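Local structure of CAS6A (Thermus thermophilus, 4C97) at residues A[48-62]-A[223-237]. The protein probably acts as a Cas6-family endoribonuclease that recognises and cleaves CRISPR RNA during antiviral defence. The protein carries 1 engineered substitution. Sequence-based numbering, arbitrary orientation.
Sequences FALGFGGREGAAWAR and FYSGVGAKTSLGYGR. With SO4 (sulfate ion), chain C; SO4 (sulfate ion), chain D.
The glycine-rich loop of Cas6 proteins, here 226-236 after helix 209-225, lies along an edge strand, 48-55, of the N-terminal sheet, joining the protein's two ferredoxin-like halves. Leu50 N donates a nearly straight hydrogen bond to Thr231 O (3.0 Å, 171°), while Leu50 O receives a CA-H...O contact from Gly234 CA (3.1 Å). Glycine suits position 234: its phi is positive (92°), and a CB would be jammed against Leu233 O and Phe52 CE1. Ala49, with only a methyl group, lets the strand approach the helix end, CB 3.5 Å from Ser225 O. At the helix end, Arg62 turns both terminal nitrogens onto one carbonyl, NH2 reaching Phe223 O at 2.8 Å; the same NH2 lies over the centre of the Phe223 ring in a cation-pi contact, the two planes 75° apart. Arg237 leaves its backbone extended, CG anti to N, then bends at chi3, which lays its guanidinium face against Trp60 CH2. From there NH2 makes a weak hydrogen bond to Phe52 O (2.9 Å), and NH1 holds a sulfate O1 at 3.2 Å. Water 3 links Arg237 NE to Phe52 N and Gly234 O. Trp104 stacks on Trp60, accepts a hydrogen bond from Arg62 NE at its backbone O and, with Arg125, also binds that sulfate; helix 22-36 meets Leu50, Phe52 and Leu233, and helix 144-158 packs against Ser225, Val227 and Thr231.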
ATOM      1  N   PHE A  48       0.540  -8.447  -3.948  1.00 13.95           N
ATOM      2  CA  PHE A  48      -0.510  -8.097  -3.024  1.00 15.11           C
ATOM      3  C   PHE A  48       0.084  -7.293  -1.878  1.00 13.52           C
ATOM      4  O   PHE A  48       1.306  -7.167  -1.752  1.00 15.48           O
ATOM      5  CB  PHE A  48      -1.175  -9.356  -2.454  1.00 16.05           C
ATOM      6  CG  PHE A  48      -0.226 -10.248  -1.702  1.00 19.27           C
ATOM      7  CD1 PHE A  48      -0.026 -10.077  -0.344  1.00 23.24           C
ATOM      8  CD2 PHE A  48       0.462 -11.248  -2.352  1.00 26.21           C
ATOM      9  CE1 PHE A  48       0.867 -10.896   0.347  1.00 23.61           C
ATOM     10  CE2 PHE A  48       1.344 -12.061  -1.668  1.00 31.19           C
ATOM     11  CZ  PHE A  48       1.549 -11.869  -0.322  1.00 23.53           C
ATOM     12  N   ALA A  49      -0.803  -6.734  -1.076  1.00 13.31           N
ATOM     13  CA  ALA A  49      -0.420  -6.149   0.210  1.00 13.37           C
ATOM     14  C   ALA A  49      -1.602  -6.253   1.143  1.00 14.53           C
ATOM     15  O   ALA A  49      -2.735  -6.450   0.711  1.00 15.25           O
ATOM     16  CB  ALA A  49       0.031  -4.675   0.070  1.00 12.93           C
ATOM     17  N   LEU A  50      -1.338  -6.154   2.440  1.00  9.53           N
ATOM     18  CA  LEU A  50      -2.402  -6.267   3.415  1.00 11.16           C
ATOM     19  C   LEU A  50      -2.366  -5.074   4.341  1.00 13.97           C
ATOM     20  O   LEU A  50      -1.331  -4.420   4.512  1.00 15.42           O
ATOM     21  CB  LEU A  50      -2.280  -7.572   4.210  1.00 13.03           C
ATOM     22  CG  LEU A  50      -2.307  -8.848   3.373  1.00 14.75           C
ATOM     23  CD1 LEU A  50      -1.985 -10.050   4.253  1.00 13.27           C
ATOM     24  CD2 LEU A  50      -3.652  -9.002   2.695  1.00 18.40           C
ATOM     25  N   GLY A  51      -3.513  -4.769   4.911  1.00 11.58           N
ATOM     26  CA  GLY A  51      -3.584  -3.704   5.875  1.00 12.52           C
ATOM     27  C   GLY A  51      -4.754  -3.836   6.802  1.00 13.79           C
ATOM     28  O   GLY A  51      -5.599  -4.691   6.640  1.00 13.29           O
ATOM     29  N   PHE A  52      -4.782  -2.961   7.795  1.00 12.46           N
ATOM     30  CA  PHE A  52      -5.860  -2.943   8.740  1.00 11.81           C
ATOM     31  C   PHE A  52      -5.870  -1.626   9.458  1.00 11.74           C
ATOM     32  O   PHE A  52      -4.872  -0.882   9.481  1.00 11.95           O
ATOM     33  CB  PHE A  52      -5.729  -4.094   9.760  1.00 15.21           C
ATOM     34  CG  PHE A  52      -4.440  -4.086  10.521  1.00 11.53           C
ATOM     35  CD1 PHE A  52      -3.323  -4.720  10.008  1.00 16.46           C
ATOM     36  CD2 PHE A  52      -4.336  -3.451  11.750  1.00 14.72           C
ATOM     37  CE1 PHE A  52      -2.126  -4.690  10.693  1.00 17.68           C
ATOM     38  CE2 PHE A  52      -3.135  -3.442  12.432  1.00 16.71           C
ATOM     39  CZ  PHE A  52      -2.037  -4.053  11.890  1.00 16.48           C
ATOM     40  N   GLY A  53      -7.015  -1.321  10.038  1.00 14.17           N
ATOM     41  CA  GLY A  53      -7.126  -0.074  10.749  1.00 16.87           C
ATOM     42  C   GLY A  53      -8.456   0.084  11.430  1.00 18.56           C
ATOM     43  O   GLY A  53      -9.204  -0.885  11.620  1.00 17.90           O
ATOM     44  N   GLY A  54      -8.730   1.332  11.796  1.00 18.78           N
ATOM     45  CA  GLY A  54      -9.938   1.690  12.499  1.00 17.65           C
ATOM     46  C   GLY A  54      -9.701   1.774  13.989  1.00 29.06           C
ATOM     47  O   GLY A  54      -8.641   2.183  14.443  1.00 31.16           O
ATOM     48  N   ARG A  55     -10.708   1.371  14.742  1.00 28.10           N
ATOM     49  CA  ARG A  55     -10.722   1.526  16.187  1.00 29.84           C
ATOM     50  C   ARG A  55     -11.511   0.365  16.757  1.00 33.22           C
ATOM     51  O   ARG A  55     -12.191  -0.353  16.018  1.00 32.78           O
ATOM     52  CB  ARG A  55     -11.411   2.840  16.555  1.00 36.18           C
ATOM     53  CG  ARG A  55     -12.816   2.959  15.965  1.00 51.42           C
ATOM     54  CD  ARG A  55     -13.510   4.255  16.348  1.00 59.11           C
ATOM     55  NE  ARG A  55     -14.961   4.144  16.181  1.00 69.15           N
ATOM     56  CZ  ARG A  55     -15.669   4.679  15.184  1.00 73.44           C
ATOM     57  NH1 ARG A  55     -15.084   5.399  14.229  1.00 73.51           N
ATOM     58  NH2 ARG A  55     -16.985   4.497  15.148  1.00 69.67           N
ATOM     59  N   GLU A  56     -11.428   0.187  18.069  1.00 36.40           N
ATOM     60  CA  GLU A  56     -12.259  -0.784  18.756  1.00 35.94           C
ATOM     61  C   GLU A  56     -13.713  -0.532  18.382  1.00 35.65           C
ATOM     62  O   GLU A  56     -14.212   0.578  18.540  1.00 32.67           O
ATOM     63  CB  GLU A  56     -12.081  -0.652  20.267  1.00 41.81           C
ATOM     64  CG  GLU A  56     -12.801  -1.719  21.069  1.00 39.95           C
ATOM     65  CD  GLU A  56     -12.159  -3.081  20.946  1.00 34.38           C
ATOM     66  OE1 GLU A  56     -10.927  -3.149  20.756  1.00 46.18           O
ATOM     67  OE2 GLU A  56     -12.896  -4.087  21.027  1.00 49.53           O
ATOM     68  N   GLY A  57     -14.377  -1.559  17.861  1.00 34.45           N
ATOM     69  CA  GLY A  57     -15.787  -1.478  17.531  1.00 29.29           C
ATOM     70  C   GLY A  57     -16.058  -1.021  16.112  1.00 35.76           C
ATOM     71  O   GLY A  57     -17.205  -1.040  15.666  1.00 40.54           O
ATOM     72  N   ALA A  58     -15.007  -0.607  15.407  1.00 29.45           N
ATOM     73  CA  ALA A  58     -15.123  -0.175  14.015  1.00 30.99           C
ATOM     74  C   ALA A  58     -13.812  -0.469  13.304  1.00 24.95           C
ATOM     75  O   ALA A  58     -13.181   0.417  12.700  1.00 25.00           O
ATOM     76  CB  ALA A  58     -15.466   1.306  13.935  1.00 32.66           C
ATOM     77  N   ALA A  59     -13.411  -1.731  13.388  1.00 24.89           N
ATOM     78  CA  ALA A  59     -12.155  -2.198  12.824  1.00 25.73           C
ATOM     79  C   ALA A  59     -12.369  -2.688  11.409  1.00 16.64           C
ATOM     80  O   ALA A  59     -13.481  -3.057  11.015  1.00 18.03           O
ATOM     81  CB  ALA A  59     -11.570  -3.317  13.686  1.00 25.55           C
ATOM     82  N   TRP A  60     -11.303  -2.664  10.630  1.00 17.29           N
ATOM     83  CA  TRP A  60     -11.372  -3.225   9.300  1.00 14.44           C
ATOM     84  C   TRP A  60     -10.037  -3.812   8.888  1.00 13.14           C
ATOM     85  O   TRP A  60      -8.988  -3.496   9.458  1.00 12.78           O
ATOM     86  CB  TRP A  60     -11.812  -2.163   8.292  1.00 15.64           C
ATOM     87  CG  TRP A  60     -10.987  -0.891   8.361  1.00 14.43           C
ATOM     88  CD1 TRP A  60     -11.274   0.223   9.092  1.00 18.30           C
ATOM     89  CD2 TRP A  60      -9.770  -0.612   7.662  1.00 13.34           C
ATOM     90  NE1 TRP A  60     -10.294   1.175   8.908  1.00 17.90           N
ATOM     91  CE2 TRP A  60      -9.356   0.683   8.039  1.00 15.94           C
ATOM     92  CE3 TRP A  60      -8.966  -1.331   6.773  1.00 12.22           C
ATOM     93  CZ2 TRP A  60      -8.198   1.265   7.544  1.00 15.13           C
ATOM     94  CZ3 TRP A  60      -7.808  -0.758   6.296  1.00 14.47           C
ATOM     95  CH2 TRP A  60      -7.436   0.529   6.685  1.00 13.46           C
ATOM     96  N   ALA A  61     -10.099  -4.663   7.873  1.00 14.10           N
ATOM     97  CA  ALA A  61      -8.891  -5.167   7.248  1.00 13.28           C
ATOM     98  C   ALA A  61      -8.972  -4.882   5.775  1.00 11.65           C
ATOM     99  O   ALA A  61     -10.050  -4.588   5.266  1.00 13.03           O
ATOM    100  CB  ALA A  61      -8.736  -6.632   7.489  1.00 15.73           C
ATOM    101  N   ARG A  62      -7.843  -4.962   5.089  1.00 14.04           N
ATOM    102  CA  ARG A  62      -7.840  -4.710   3.657  1.00 16.62           C
ATOM    103  C   ARG A  62      -6.846  -5.590   2.919  1.00 12.20           C
ATOM    104  O   ARG A  62      -5.754  -5.906   3.418  1.00 14.26           O
ATOM    105  CB  ARG A  62      -7.634  -3.215   3.339  1.00 21.29           C
ATOM    106  CG  ARG A  62      -6.259  -2.826   2.945  1.00 25.87           C
ATOM    107  CD  ARG A  62      -6.091  -1.302   2.942  1.00 15.96           C
ATOM    108  NE  ARG A  62      -6.416  -0.597   1.704  1.00 15.29           N
ATOM    109  CZ  ARG A  62      -5.522  -0.012   0.899  1.00 13.95           C
ATOM    110  NH1 ARG A  62      -4.214  -0.105   1.143  1.00 14.46           N
ATOM    111  NH2 ARG A  62      -5.931   0.670  -0.162  1.00 15.52           N
ATOM    112  N   PHE A 223      -1.543   3.761  -2.913  1.00  7.17           N
ATOM    113  CA  PHE A 223      -2.802   3.380  -2.284  1.00  9.20           C
ATOM    114  C   PHE A 223      -2.969   1.859  -2.295  1.00  9.51           C
ATOM    115  O   PHE A 223      -3.502   1.266  -1.354  1.00 10.64           O
ATOM    116  CB  PHE A 223      -3.959   4.017  -3.064  1.00  9.12           C
ATOM    117  CG  PHE A 223      -5.324   3.690  -2.531  1.00 10.50           C
ATOM    118  CD1 PHE A 223      -5.849   4.370  -1.447  1.00 12.72           C
ATOM    119  CD2 PHE A 223      -6.114   2.723  -3.144  1.00 11.45           C
ATOM    120  CE1 PHE A 223      -7.099   4.090  -0.973  1.00 12.59           C
ATOM    121  CE2 PHE A 223      -7.366   2.440  -2.671  1.00 11.31           C
ATOM    122  CZ  PHE A 223      -7.880   3.127  -1.596  1.00 13.46           C
ATOM    123  N   TYR A 224      -2.558   1.246  -3.400  1.00 10.17           N
ATOM    124  CA  TYR A 224      -2.699  -0.198  -3.595  1.00 10.89           C
ATOM    125  C   TYR A 224      -1.493  -0.961  -3.063  1.00 13.26           C
ATOM    126  O   TYR A 224      -1.656  -1.977  -2.381  1.00 14.26           O
ATOM    127  CB  TYR A 224      -2.922  -0.518  -5.077  1.00 10.00           C
ATOM    128  CG  TYR A 224      -4.190   0.112  -5.584  1.00 11.18           C
ATOM    129  CD1 TYR A 224      -5.425  -0.476  -5.331  1.00 11.03           C
ATOM    130  CD2 TYR A 224      -4.166   1.305  -6.282  1.00 12.67           C
ATOM    131  CE1 TYR A 224      -6.588   0.097  -5.751  1.00 13.13           C
ATOM    132  CE2 TYR A 224      -5.341   1.889  -6.728  1.00 11.70           C
ATOM    133  CZ  TYR A 224      -6.547   1.279  -6.460  1.00 13.88           C
ATOM    134  OH  TYR A 224      -7.718   1.852  -6.873  1.00 17.05           O
ATOM    135  N   SER A 225      -0.287  -0.495  -3.387  1.00 10.27           N
ATOM    136  CA  SER A 225       0.909  -1.281  -3.073  1.00  8.11           C
ATOM    137  C   SER A 225       1.410  -1.108  -1.637  1.00  9.03           C
ATOM    138  O   SER A 225       1.996  -2.025  -1.037  1.00 11.92           O
ATOM    139  CB  SER A 225       2.053  -0.915  -4.012  1.00 14.80           C
ATOM    140  OG  SER A 225       2.386   0.441  -3.856  1.00 15.08           O
ATOM    141  N   GLY A 226       1.207   0.079  -1.098  1.00 10.41           N
ATOM    142  CA  GLY A 226       1.898   0.468   0.112  1.00 11.95           C
ATOM    143  C   GLY A 226       3.348   0.765  -0.195  1.00 11.88           C
ATOM    144  O   GLY A 226       3.804   0.694  -1.344  1.00 11.33           O
ATOM    145  N   VAL A 227       4.088   1.110   0.849  1.00  9.27           N
ATOM    146  CA  VAL A 227       5.450   1.595   0.675  1.00  9.04           C
ATOM    147  C   VAL A 227       6.414   0.823   1.575  1.00  9.02           C
ATOM    148  O   VAL A 227       6.131   0.600   2.745  1.00 10.69           O
ATOM    149  CB  VAL A 227       5.550   3.074   1.037  1.00 10.33           C
ATOM    150  CG1 VAL A 227       7.002   3.529   0.990  1.00  9.56           C
ATOM    151  CG2 VAL A 227       4.707   3.952   0.097  1.00  8.37           C
ATOM    152  N   GLY A 228       7.552   0.436   1.018  1.00  9.05           N
ATOM    153  CA  GLY A 228       8.615  -0.177   1.797  1.00  9.52           C
ATOM    154  C   GLY A 228       8.412  -1.634   2.137  1.00 12.87           C
ATOM    155  O   GLY A 228       7.763  -2.382   1.396  1.00 10.56           O
ATOM    156  N   ALA A 229       8.972  -2.030   3.264  1.00 11.40           N
ATOM    157  CA  ALA A 229       9.076  -3.434   3.638  1.00 10.13           C
ATOM    158  C   ALA A 229       7.869  -3.936   4.410  1.00 10.69           C
ATOM    159  O   ALA A 229       7.203  -3.183   5.114  1.00  9.98           O
ATOM    160  CB  ALA A 229      10.328  -3.633   4.463  1.00 10.09           C
ATOM    161  N   LYS A 230       7.629  -5.237   4.292  1.00 12.83           N
ATOM    162  CA  LYS A 230       6.637  -5.945   5.093  1.00 13.35           C
ATOM    163  C   LYS A 230       5.238  -5.381   4.907  1.00 11.14           C
ATOM    164  O   LYS A 230       4.444  -5.340   5.840  1.00  9.43           O
ATOM    165  CB  LYS A 230       7.079  -5.996   6.554  1.00 11.78           C
ATOM    166  CG  LYS A 230       8.488  -6.549   6.618  1.00 18.99           C
ATOM    167  CD  LYS A 230       8.680  -7.666   7.597  1.00 26.01           C
ATOM    168  CE  LYS A 230      10.109  -8.199   7.525  1.00 25.89           C
ATOM    169  NZ  LYS A 230      10.214  -9.381   6.616  1.00 33.46           N
ATOM    170  N   THR A 231       4.920  -4.983   3.677  1.00 11.76           N
ATOM    171  CA  THR A 231       3.562  -4.574   3.384  1.00 10.29           C
ATOM    172  C   THR A 231       2.582  -5.756   3.518  1.00 10.37           C
ATOM    173  O   THR A 231       1.383  -5.546   3.621  1.00 10.81           O
ATOM    174  CB  THR A 231       3.447  -3.945   1.997  1.00  8.64           C
ATOM    175  OG1 THR A 231       3.951  -4.851   0.998  1.00 11.14           O
ATOM    176  CG2 THR A 231       4.210  -2.664   1.953  1.00 12.11           C
ATOM    177  N   SER A 232       3.104  -6.983   3.527  1.00 10.52           N
ATOM    178  CA  SER A 232       2.258  -8.156   3.725  1.00 13.31           C
ATOM    179  C   SER A 232       1.767  -8.241   5.172  1.00 10.24           C
ATOM    180  O   SER A 232       0.847  -9.031   5.488  1.00 10.55           O
ATOM    181  CB  SER A 232       2.994  -9.442   3.325  1.00 17.53           C
ATOM    182  OG  SER A 232       4.065  -9.714   4.219  1.00 15.32           O
ATOM    183  N   LEU A 233       2.375  -7.447   6.048  1.00 10.86           N
ATOM    184  CA  LEU A 233       2.003  -7.427   7.458  1.00 10.59           C
ATOM    185  C   LEU A 233       1.321  -6.137   7.867  1.00 10.23           C
ATOM    186  O   LEU A 233       1.127  -5.883   9.052  1.00 14.16           O
ATOM    187  CB  LEU A 233       3.222  -7.705   8.360  1.00 11.41           C
ATOM    188  CG  LEU A 233       3.810  -9.104   8.225  1.00 12.14           C
ATOM    189  CD1 LEU A 233       5.149  -9.160   8.989  1.00 14.75           C
ATOM    190  CD2 LEU A 233       2.870 -10.151   8.772  1.00 14.63           C
ATOM    191  N   GLY A 234       0.905  -5.334   6.888  1.00  8.85           N
ATOM    192  CA  GLY A 234       0.159  -4.134   7.206  1.00  8.50           C
ATOM    193  C   GLY A 234       0.985  -2.879   7.383  1.00 10.12           C
ATOM    194  O   GLY A 234       0.423  -1.809   7.626  1.00  9.79           O
ATOM    195  N   TYR A 235       2.304  -3.015   7.276  1.00  9.03           N
ATOM    196  CA  TYR A 235       3.208  -1.869   7.369  1.00 10.30           C
ATOM    197  C   TYR A 235       3.172  -1.128   6.038  1.00  8.59           C
ATOM    198  O   TYR A 235       2.809  -1.689   4.980  1.00 10.24           O
ATOM    199  CB  TYR A 235       4.636  -2.317   7.698  1.00 11.00           C
ATOM    200  CG  TYR A 235       4.711  -3.002   9.045  1.00  9.37           C
ATOM    201  CD1 TYR A 235       4.496  -2.282  10.211  1.00 12.29           C
ATOM    202  CD2 TYR A 235       4.972  -4.357   9.148  1.00  9.64           C
ATOM    203  CE1 TYR A 235       4.548  -2.886  11.436  1.00 14.76           C
ATOM    204  CE2 TYR A 235       5.048  -4.970  10.374  1.00 11.40           C
ATOM    205  CZ  TYR A 235       4.820  -4.227  11.520  1.00 15.25           C
ATOM    206  OH  TYR A 235       4.880  -4.808  12.783  1.00 15.12           O
ATOM    207  N   GLY A 236       3.539   0.137   6.071  1.00  7.81           N
ATOM    208  CA  GLY A 236       3.670   0.889   4.832  1.00  9.51           C
ATOM    209  C   GLY A 236       2.374   1.255   4.130  1.00  9.68           C
ATOM    210  O   GLY A 236       2.398   1.578   2.938  1.00  9.66           O
ATOM    211  N   ARG A 237       1.258   1.258   4.856  1.00  8.50           N
ATOM    212  CA  ARG A 237      -0.008   1.627   4.267  1.00  9.88           C
ATOM    213  C   ARG A 237       0.054   3.136   4.037  1.00 10.31           C
ATOM    214  O   ARG A 237       0.411   3.904   4.933  1.00  9.67           O
ATOM    215  CB  ARG A 237      -1.175   1.218   5.160  1.00  7.64           C
ATOM    216  CG  ARG A 237      -2.516   1.648   4.616  1.00  7.85           C
ATOM    217  CD  ARG A 237      -3.664   0.895   5.273  1.00 10.78           C
ATOM    218  NE  ARG A 237      -3.708   0.932   6.728  1.00 12.41           N
ATOM    219  CZ  ARG A 237      -4.239   1.915   7.446  1.00 10.81           C
ATOM    220  NH1 ARG A 237      -4.743   2.983   6.844  1.00 13.42           N
ATOM    221  NH2 ARG A 237      -4.276   1.838   8.761  1.00 11.95           N
TER
HETATM  222  S   SO4 C1240       8.420 -12.310   6.869  1.00 26.89           S
HETATM  223  O1  SO4 C1240       7.705 -11.089   7.153  1.00 28.62           O
HETATM  224  O2  SO4 C1240       9.820 -12.068   7.188  1.00 36.80           O
HETATM  225  O3  SO4 C1240       7.859 -13.380   7.676  1.00 24.75           O
HETATM  226  O4  SO4 C1240       8.272 -12.684   5.469  1.00 40.14           O
HETATM  227  S   SO4 D1241      -6.423   5.520   9.168  1.00 44.75           S
HETATM  228  O1  SO4 D1241      -6.403   5.532   7.712  1.00 45.72           O
HETATM  229  O2  SO4 D1241      -5.348   6.396   9.638  1.00 46.89           O
HETATM  230  O3  SO4 D1241      -7.704   6.030   9.640  1.00 50.52           O
HETATM  231  O4  SO4 D1241      -6.211   4.201   9.751  1.00 33.61           O
HETATM  232  O   HOH W   1       3.044  -7.476   0.292  1.00 15.54           O
HETATM  233  O   HOH W   2       0.349  -2.304   3.581  1.00 11.71           O
HETATM  234  O   HOH W   3      -2.222  -1.272   7.995  1.00 10.02           O